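Local coordinates for protein putative oxidoreductase with NAD(P)-binding Rossmann-fold domain (Clostridium difficile, PDB 3UUW) that probably acts as an NAD(P)-dependent dehydrogenase of the GFO/IDH/MocA oxidoreductase family, with a Rossmann-fold nucleotide-binding domain and a substrate that is not established, at residues 237-240 with 244-247; 126-131 with 273-278; 260-263 with 269-272. All blocks are in the same frame, centred on the assembly; numbering follows the deposited sequence. Where two conformers were deposited one is given.

The three contacts differ in burial and in chemistry. Contact 1 is the buried one. It pairs strands 234-239 and 243-248 in the mixed sheet and adds a network of salt bridges. Contacts 2 and 3 are small surface contacts. Contact 2 is an oblique pair of aromatic rings, and contact 3 is a single amide-to-carboxylate hydrogen bond. Both use helix 269-281, and their centres are about 9 Å apart. F128 of contact 2 packs on D271 and I272 of contact 3. M131 links contact 2 to contact 1 by packing on V238 and L244. Contacts 1 and 3 do not touch; their nearest atoms are about 8 Å apart.

Contact 1 of 3, residues 237-240 with 244-247; sequences RVKN and LEIE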
loop_
_atom_site.group_PDB
_atom_site.type_symbol
_atom_site.label_atom_id
_atom_site.label_comp_id
_atom_site.label_asym_id
_atom_site.label_seq_id
_atom_site.Cartn_x
_atom_site.Cartn_y
_atom_site.Cartn_z
ATOM N N ARG A 237 -5.960 11.976 -2.844
ATOM C CA ARG A 237 -6.272 11.112 -3.969
ATOM C C ARG A 237 -7.439 10.219 -3.622
ATOM O O ARG A 237 -7.564 9.751 -2.476
ATOM C CB ARG A 237 -5.127 10.177 -4.359
ATOM C CG ARG A 237 -3.749 10.723 -4.309
ATOM C CD ARG A 237 -2.787 9.713 -4.968
ATOM N NE ARG A 237 -1.480 10.307 -4.944
ATOM C CZ ARG A 237 -0.685 10.296 -3.887
ATOM N NH1 ARG A 237 -1.036 9.647 -2.773
ATOM N NH2 ARG A 237 0.472 10.905 -3.958
ATOM N N VAL A 238 -8.269 9.949 -4.615
ATOM C CA VAL A 238 -9.312 8.945 -4.451
ATOM C C VAL A 238 -9.099 7.944 -5.579
ATOM O O VAL A 238 -9.052 8.330 -6.743
ATOM C CB VAL A 238 -10.737 9.511 -4.476
ATOM C CG1 VAL A 238 -11.759 8.378 -4.422
ATOM C CG2 VAL A 238 -10.951 10.419 -3.305
ATOM N N LYS A 239 -8.936 6.673 -5.222
ATOM C CA LYS A 239 -8.679 5.619 -6.169
ATOM C C LYS A 239 -9.887 4.710 -6.285
ATOM O O LYS A 239 -10.434 4.253 -5.274
ATOM C CB LYS A 239 -7.472 4.781 -5.724
ATOM C CG LYS A 239 -6.179 5.554 -5.681
ATOM C CD LYS A 239 -5.032 4.637 -5.215
ATOM C CE LYS A 239 -3.686 5.344 -5.241
ATOM N NZ LYS A 239 -2.623 4.421 -4.763
ATOM N N ASN A 240 -10.281 4.450 -7.521
ATOM C CA ASN A 240 -11.422 3.568 -7.840
ATOM C C ASN A 240 -12.698 3.924 -7.071
ATOM O O ASN A 240 -13.504 3.039 -6.701
ATOM C CB ASN A 240 -11.027 2.102 -7.614
ATOM C CG ASN A 240 -9.917 1.653 -8.546
ATOM O OD1 ASN A 240 -9.777 2.162 -9.654
ATOM N ND2 ASN A 240 -9.179 0.644 -8.131
ATOM N N LEU A 244 -9.499 6.599 -0.113
ATOM C CA LEU A 244 -9.082 7.992 -0.015
ATOM C C LEU A 244 -7.703 8.081 0.659
ATOM O O LEU A 244 -7.497 7.530 1.751
ATOM C CB LEU A 244 -10.128 8.801 0.734
ATOM C CG LEU A 244 -10.027 10.335 0.727
ATOM C CD1 LEU A 244 -11.388 10.971 0.955
ATOM C CD2 LEU A 244 -9.040 10.790 1.750
ATOM N N GLU A 245 -6.760 8.734 -0.020
ATOM C CA GLU A 245 -5.409 8.924 0.503
ATOM C C GLU A 245 -5.136 10.396 0.702
ATOM O O GLU A 245 -5.504 11.213 -0.147
ATOM C CB GLU A 245 -4.359 8.385 -0.462
ATOM C CG GLU A 245 -4.472 6.916 -0.767
ATOM C CD GLU A 245 -3.392 6.411 -1.704
ATOM O OE1 GLU A 245 -2.669 7.230 -2.310
ATOM O OE2 GLU A 245 -3.271 5.180 -1.835
ATOM N N ILE A 246 -4.468 10.734 1.798
ATOM C CA ILE A 246 -4.069 12.094 2.064
ATOM C C ILE A 246 -2.604 12.108 2.458
ATOM O O ILE A 246 -2.200 11.387 3.370
ATOM C CB ILE A 246 -4.876 12.740 3.188
ATOM C CG1 ILE A 246 -6.363 12.700 2.885
ATOM C CG2 ILE A 246 -4.436 14.204 3.411
ATOM C CD1 ILE A 246 -7.249 13.175 4.025
ATOM N N GLU A 247 -1.817 12.916 1.755
ATOM C CA GLU A 247 -0.412 13.112 2.102
ATOM C C GLU A 247 -0.314 14.496 2.698
ATOM O O GLU A 247 -0.618 15.497 2.048
ATOM C CB GLU A 247 0.517 12.884 0.913
ATOM C CG GLU A 247 0.236 11.554 0.231
ATOM C CD GLU A 247 1.454 10.821 -0.305
ATOM O OE1 GLU A 247 2.491 10.780 0.396
ATOM O OE2 GLU A 247 1.342 10.223 -1.404
#
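Strand residues 237-239 and 244-247 run antiparallel, at 154°, with R237 and E245 a hydrogen-bonded pair and V238 and L244 a non-hydrogen-bonded one. R237 N gives to E245 O, and E245 N gives to R237 O, both at 2.8 Å. On the sheet face carrying R237 and E245, four charged residues form a salt-bridge network. The R237 guanidinium grips E247 end-on. Its NH1 and NH2 both reach E247 OE2, each at 2.8 Å, and this oxygen lies in the guanidinium plane. R237 NH1 also meets E245 OE1 at 3.0 Å, tilted from that plane. The two carboxylates thus share one donor nitrogen. R237 NE has E228 as a further salt-bridge partner. K239 is fully extended beyond CG, and its NZ comes from above the E245 carboxylate plane to OE2, 3.1 Å away. On the other face V238 CG2 rests on L244 CG at 4.1 Å. This is a beta hairpin in the mixed sheet. Helix 130-138 covers V238 and L244, with I135 touching both. On the charged face, L252 and L254 of strand 251-256 pack against E245, and L224 of a second subunit packs on R237.

Contact 2 of 3, residues 126-131 with 273-278; sequences RRFCPM and SNHFID
The F128 ring meets the imidazole of H275 obliquely, through its CE2-CZ corner. CZ of F128 lies 3.6 Å from CD2 of H275, the closest approach between the segments. The neighbouring ring atom, F128 CE2, sits 3.8 Å from both CG and CB of H275. The far end of the phenyl ring therefore meets the base of the histidine side chain and one flank of its ring. The ring centroids are 5.3 Å apart and the planes are turned by 41°. The pair is neither a parallel stack nor a T-shape. The H275 side chain leaves its helix with CG anti to the backbone N, chi1 -174°, which carries the imidazole across the end of F128. No hydrogen bond joins the two segments, so the contact is van der Waals packing of the phenyl ring on the H275 ring and its CB.

F128 ends a short 3-10 turn that leads through C129, the N-cap residue, into helix 130-138. The family to which the chain belongs pairs a Rossmann domain with a second domain built on a mixed sheet. Here the chain passes from strand 120-122 of the parallel sheet into that second part. H275 lies on helix 269-281, which packs on strand 69-72 of the parallel sheet.

F128 also packs on D271 and I272, one turn earlier in that helix, and H275 touches P286 in a nearby loop. A glycerol, probably from the crystallisation liquor, lies close to the F128 side chain.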
loop_
_atom_site.group_PDB
_atom_site.type_symbol
_atom_site.label_atom_id
_atom_site.label_comp_id
_atom_site.label_asym_id
_atom_site.label_seq_id
_atom_site.Cartn_x
_atom_site.Cartn_y
_atom_site.Cartn_z
ATOM N N ARG A 126 -20.449 10.648 -10.464
ATOM C CA ARG A 126 -19.217 11.034 -9.790
ATOM C C ARG A 126 -19.369 12.326 -8.975
ATOM O O ARG A 126 -18.693 12.493 -7.970
ATOM C CB ARG A 126 -18.061 11.077 -10.792
ATOM C CG ARG A 126 -17.645 9.722 -11.232
ATOM C CD ARG A 126 -16.861 9.757 -12.509
ATOM N NE ARG A 126 -16.398 8.422 -12.830
ATOM C CZ ARG A 126 -17.176 7.443 -13.261
ATOM N NH1 ARG A 126 -18.470 7.642 -13.493
ATOM N NH2 ARG A 126 -16.646 6.239 -13.487
ATOM N N ARG A 127 -20.288 13.214 -9.376
ATOM C CA ARG A 127 -20.564 14.428 -8.599
ATOM C C ARG A 127 -21.165 14.124 -7.219
ATOM O O ARG A 127 -21.223 15.003 -6.340
ATOM C CB ARG A 127 -21.477 15.364 -9.368
ATOM C CG ARG A 127 -20.967 15.810 -10.707
ATOM C CD ARG A 127 -21.753 17.029 -11.136
ATOM N NE ARG A 127 -21.583 17.391 -12.534
ATOM C CZ ARG A 127 -22.052 18.516 -13.073
ATOM N NH1 ARG A 127 -22.636 19.441 -12.319
ATOM N NH2 ARG A 127 -21.890 18.749 -14.368
ATOM N N PHE A 128 -21.625 12.882 -7.034
ATOM C CA PHE A 128 -22.213 12.422 -5.785
ATOM C C PHE A 128 -21.397 11.319 -5.111
ATOM O O PHE A 128 -21.815 10.754 -4.090
ATOM C CB PHE A 128 -23.655 11.941 -6.024
ATOM C CG PHE A 128 -24.608 13.048 -6.321
ATOM C CD1 PHE A 128 -24.654 13.613 -7.579
ATOM C CD2 PHE A 128 -25.428 13.561 -5.337
ATOM C CE1 PHE A 128 -25.509 14.641 -7.856
ATOM C CE2 PHE A 128 -26.289 14.596 -5.615
ATOM C CZ PHE A 128 -26.324 15.132 -6.876
ATOM N N CYS A 129 -20.243 10.993 -5.698
ATOM C CA CYS A 129 -19.337 10.015 -5.119
ATOM C C CYS A 129 -18.896 10.574 -3.755
ATOM O O CYS A 129 -18.310 11.633 -3.678
ATOM C CB CYS A 129 -18.163 9.774 -6.068
ATOM S SG CYS A 129 -16.789 8.861 -5.339
ATOM N N PRO A 130 -19.170 9.850 -2.676
ATOM C CA PRO A 130 -18.869 10.432 -1.360
ATOM C C PRO A 130 -17.402 10.850 -1.183
ATOM O O PRO A 130 -17.156 11.933 -0.664
ATOM C CB PRO A 130 -19.253 9.316 -0.395
ATOM C CG PRO A 130 -20.399 8.652 -1.096
ATOM C CD PRO A 130 -20.005 8.637 -2.545
ATOM N N MET A 131 -16.454 10.064 -1.672
ATOM C CA MET A 131 -15.035 10.411 -1.437
ATOM C C MET A 131 -14.596 11.553 -2.333
ATOM O O MET A 131 -13.772 12.365 -1.933
ATOM C CB MET A 131 -14.137 9.197 -1.553
ATOM C CG MET A 131 -14.277 8.252 -0.361
ATOM S SD MET A 131 -13.261 6.795 -0.593
ATOM C CE MET A 131 -13.248 6.124 1.090
ATOM N N SER A 273 -29.421 9.165 -7.249
ATOM C CA SER A 273 -30.786 8.698 -7.502
ATOM C C SER A 273 -31.724 9.258 -6.410
ATOM O O SER A 273 -32.836 9.737 -6.704
ATOM C CB SER A 273 -30.830 7.171 -7.607
ATOM O OG SER A 273 -29.964 6.699 -8.659
ATOM N N ASN A 274 -31.290 9.202 -5.149
ATOM C CA ASN A 274 -32.102 9.719 -4.070
ATOM C C ASN A 274 -32.278 11.234 -4.136
ATOM O O ASN A 274 -33.327 11.766 -3.777
ATOM C CB ASN A 274 -31.563 9.278 -2.719
ATOM C CG ASN A 274 -31.767 7.777 -2.475
ATOM O OD1 ASN A 274 -32.687 7.171 -3.013
ATOM N ND2 ASN A 274 -30.915 7.193 -1.643
ATOM N N HIS A 275 -31.255 11.938 -4.591
ATOM C CA HIS A 275 -31.333 13.356 -4.766
ATOM C C HIS A 275 -32.363 13.718 -5.833
ATOM O O HIS A 275 -33.136 14.641 -5.643
ATOM C CB HIS A 275 -29.966 13.923 -5.130
ATOM C CG HIS A 275 -29.937 15.416 -5.183
ATOM N ND1 HIS A 275 -30.304 16.202 -4.110
ATOM C CD2 HIS A 275 -29.622 16.265 -6.185
ATOM C CE1 HIS A 275 -30.184 17.474 -4.443
ATOM N NE2 HIS A 275 -29.764 17.538 -5.695
ATOM N N PHE A 276 -32.364 12.996 -6.947
ATOM C CA PHE A 276 -33.374 13.194 -7.999
ATOM C C PHE A 276 -34.778 13.154 -7.407
ATOM O O PHE A 276 -35.601 14.031 -7.671
ATOM C CB PHE A 276 -33.218 12.128 -9.117
ATOM C CG PHE A 276 -34.240 12.217 -10.213
ATOM C CD1 PHE A 276 -34.209 13.257 -11.148
ATOM C CD2 PHE A 276 -35.231 11.254 -10.329
ATOM C CE1 PHE A 276 -35.169 13.330 -12.169
ATOM C CE2 PHE A 276 -36.169 11.321 -11.356
ATOM C CZ PHE A 276 -36.127 12.360 -12.269
ATOM N N ILE A 277 -35.055 12.140 -6.601
ATOM C CA ILE A 277 -36.365 12.012 -5.970
ATOM C C ILE A 277 -36.625 13.134 -4.964
ATOM O O ILE A 277 -37.709 13.704 -4.943
ATOM C CB ILE A 277 -36.492 10.648 -5.283
ATOM C CG1 ILE A 277 -36.383 9.510 -6.291
ATOM C CG2 ILE A 277 -37.790 10.528 -4.476
ATOM C CD1 ILE A 277 -37.540 9.441 -7.304
ATOM N N ASP A 278 -35.636 13.435 -4.136
ATOM C CA ASP A 278 -35.781 14.495 -3.113
ATOM C C ASP A 278 -36.126 15.829 -3.739
ATOM O O ASP A 278 -36.938 16.578 -3.207
ATOM C CB ASP A 278 -34.500 14.643 -2.278
ATOM C CG ASP A 278 -34.308 13.517 -1.267
ATOM O OD1 ASP A 278 -35.274 12.798 -0.963
ATOM O OD2 ASP A 278 -33.176 13.370 -0.762
#

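Contact 3 of 3, residues 260-263 with 269-272; sequences WVNI and FEDI
The amide of N262 and the carboxylate of E270 lie nearly coplanar, 15° apart, with amide ND2 pointing at OE2. Across the contact neither group covers a face of the other. N262 ND2 gives its hydrogen to E270 OE2 at 2.8 Å. The N-H...O angle is 166°, so the bond is nearly straight. The oxygen is close to the amide plane, and it is met nearly along its C-O direction. N262 OD1 accepts from K265 N, and weakly from L264 N. N262 is thus the N-cap of helix 263-267. Its CG sits between the backbone N and the carbonyl carbon, chi1 77°, and this brings OD1 back over the helix start. E270 reaches out from the next helix, 269-281, its chain extended, which carries the carboxylate out to N262. The contact so joins the start of helix 263-267 to the start of helix 269-281. E270 also touches K265 and packs on I25 of helix 16-26. W260, a little earlier in the chain, makes cation-pi contacts with K20 and K267 of a third subunit. With both ends of the amide bonded, its rotation is fixed: its oxygen caps one helix while its nitrogen binds a carboxylate on the next.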
loop_
_atom_site.group_PDB
_atom_site.type_symbol
_atom_site.label_atom_id
_atom_site.label_comp_id
_atom_site.label_asym_id
_atom_site.label_seq_id
_atom_site.Cartn_x
_atom_site.Cartn_y
_atom_site.Cartn_z
ATOM N N TRP A 260 -19.452 -1.932 5.354
ATOM C CA TRP A 260 -20.840 -2.130 4.955
ATOM C C TRP A 260 -21.383 -1.037 4.018
ATOM O O TRP A 260 -22.603 -0.908 3.810
ATOM C CB TRP A 260 -21.705 -2.337 6.206
ATOM C CG TRP A 260 -21.376 -3.640 6.830
ATOM C CD1 TRP A 260 -20.536 -3.868 7.867
ATOM C CD2 TRP A 260 -21.832 -4.921 6.389
ATOM N NE1 TRP A 260 -20.453 -5.223 8.124
ATOM C CE2 TRP A 260 -21.248 -5.886 7.223
ATOM C CE3 TRP A 260 -22.677 -5.341 5.364
ATOM C CZ2 TRP A 260 -21.498 -7.256 7.069
ATOM C CZ3 TRP A 260 -22.924 -6.706 5.219
ATOM C CH2 TRP A 260 -22.335 -7.629 6.049
ATOM N N VAL A 261 -20.467 -0.266 3.406
ATOM C CA VAL A 261 -20.852 0.750 2.428
ATOM C C VAL A 261 -20.966 0.018 1.090
ATOM O O VAL A 261 -19.972 -0.494 0.564
ATOM C CB VAL A 261 -19.844 1.903 2.391
ATOM C CG1 VAL A 261 -20.204 2.934 1.302
ATOM C CG2 VAL A 261 -19.809 2.573 3.779
ATOM N N ASN A 262 -22.179 -0.053 0.563
ATOM C CA ASN A 262 -22.407 -0.783 -0.676
ATOM C C ASN A 262 -21.762 -0.069 -1.867
ATOM O O ASN A 262 -21.441 1.123 -1.798
ATOM C CB ASN A 262 -23.893 -1.063 -0.863
ATOM C CG ASN A 262 -24.691 0.144 -1.330
ATOM O OD1 ASN A 262 -24.528 0.584 -2.454
ATOM N ND2 ASN A 262 -25.609 0.657 -0.470
ATOM N N ILE A 263 -21.498 -0.807 -2.938
ATOM C CA ILE A 263 -20.747 -0.217 -4.038
ATOM C C ILE A 263 -21.485 0.925 -4.751
ATOM O O ILE A 263 -20.841 1.817 -5.329
ATOM C CB ILE A 263 -20.216 -1.280 -5.045
ATOM C CG1 ILE A 263 -21.351 -1.896 -5.846
ATOM C CG2 ILE A 263 -19.326 -2.367 -4.321
ATOM C CD1 ILE A 263 -20.834 -2.763 -6.982
ATOM N N PHE A 269 -24.076 6.460 -7.168
ATOM C CA PHE A 269 -25.377 6.130 -7.758
ATOM C C PHE A 269 -26.504 6.223 -6.732
ATOM O O PHE A 269 -27.614 6.632 -7.060
ATOM C CB PHE A 269 -25.366 4.746 -8.392
ATOM C CG PHE A 269 -24.541 4.664 -9.630
ATOM C CD1 PHE A 269 -25.008 5.233 -10.817
ATOM C CD2 PHE A 269 -23.291 4.072 -9.625
ATOM C CE1 PHE A 269 -24.267 5.170 -11.966
ATOM C CE2 PHE A 269 -22.521 4.010 -10.773
ATOM C CZ PHE A 269 -22.997 4.563 -11.959
ATOM N N GLU A 270 -26.238 5.803 -5.497
ATOM C CA GLU A 270 -27.250 5.859 -4.471
ATOM C C GLU A 270 -27.660 7.299 -4.163
ATOM O O GLU A 270 -28.857 7.637 -4.163
ATOM C CB GLU A 270 -26.786 5.092 -3.201
ATOM C CG GLU A 270 -27.787 5.112 -2.098
ATOM C CD GLU A 270 -27.493 4.112 -0.987
ATOM O OE1 GLU A 270 -27.928 4.358 0.143
ATOM O OE2 GLU A 270 -26.871 3.075 -1.253
ATOM N N ASP A 271 -26.688 8.167 -3.972
ATOM C CA ASP A 271 -27.011 9.528 -3.594
ATOM C C ASP A 271 -27.603 10.328 -4.755
ATOM O O ASP A 271 -28.519 11.131 -4.539
ATOM C CB ASP A 271 -25.819 10.202 -2.968
ATOM C CG ASP A 271 -25.483 9.596 -1.601
ATOM O OD1 ASP A 271 -26.433 9.181 -0.876
ATOM O OD2 ASP A 271 -24.293 9.512 -1.270
ATOM N N ILE A 272 -27.127 10.081 -5.972
ATOM C CA ILE A 272 -27.654 10.841 -7.108
ATOM C C ILE A 272 -29.116 10.457 -7.358
ATOM O O ILE A 272 -29.949 11.314 -7.649
ATOM C CB ILE A 272 -26.807 10.710 -8.397
ATOM C CG1 ILE A 272 -27.177 11.843 -9.365
ATOM C CG2 ILE A 272 -26.938 9.305 -9.077
ATOM C CD1 ILE A 272 -26.274 11.910 -10.588
#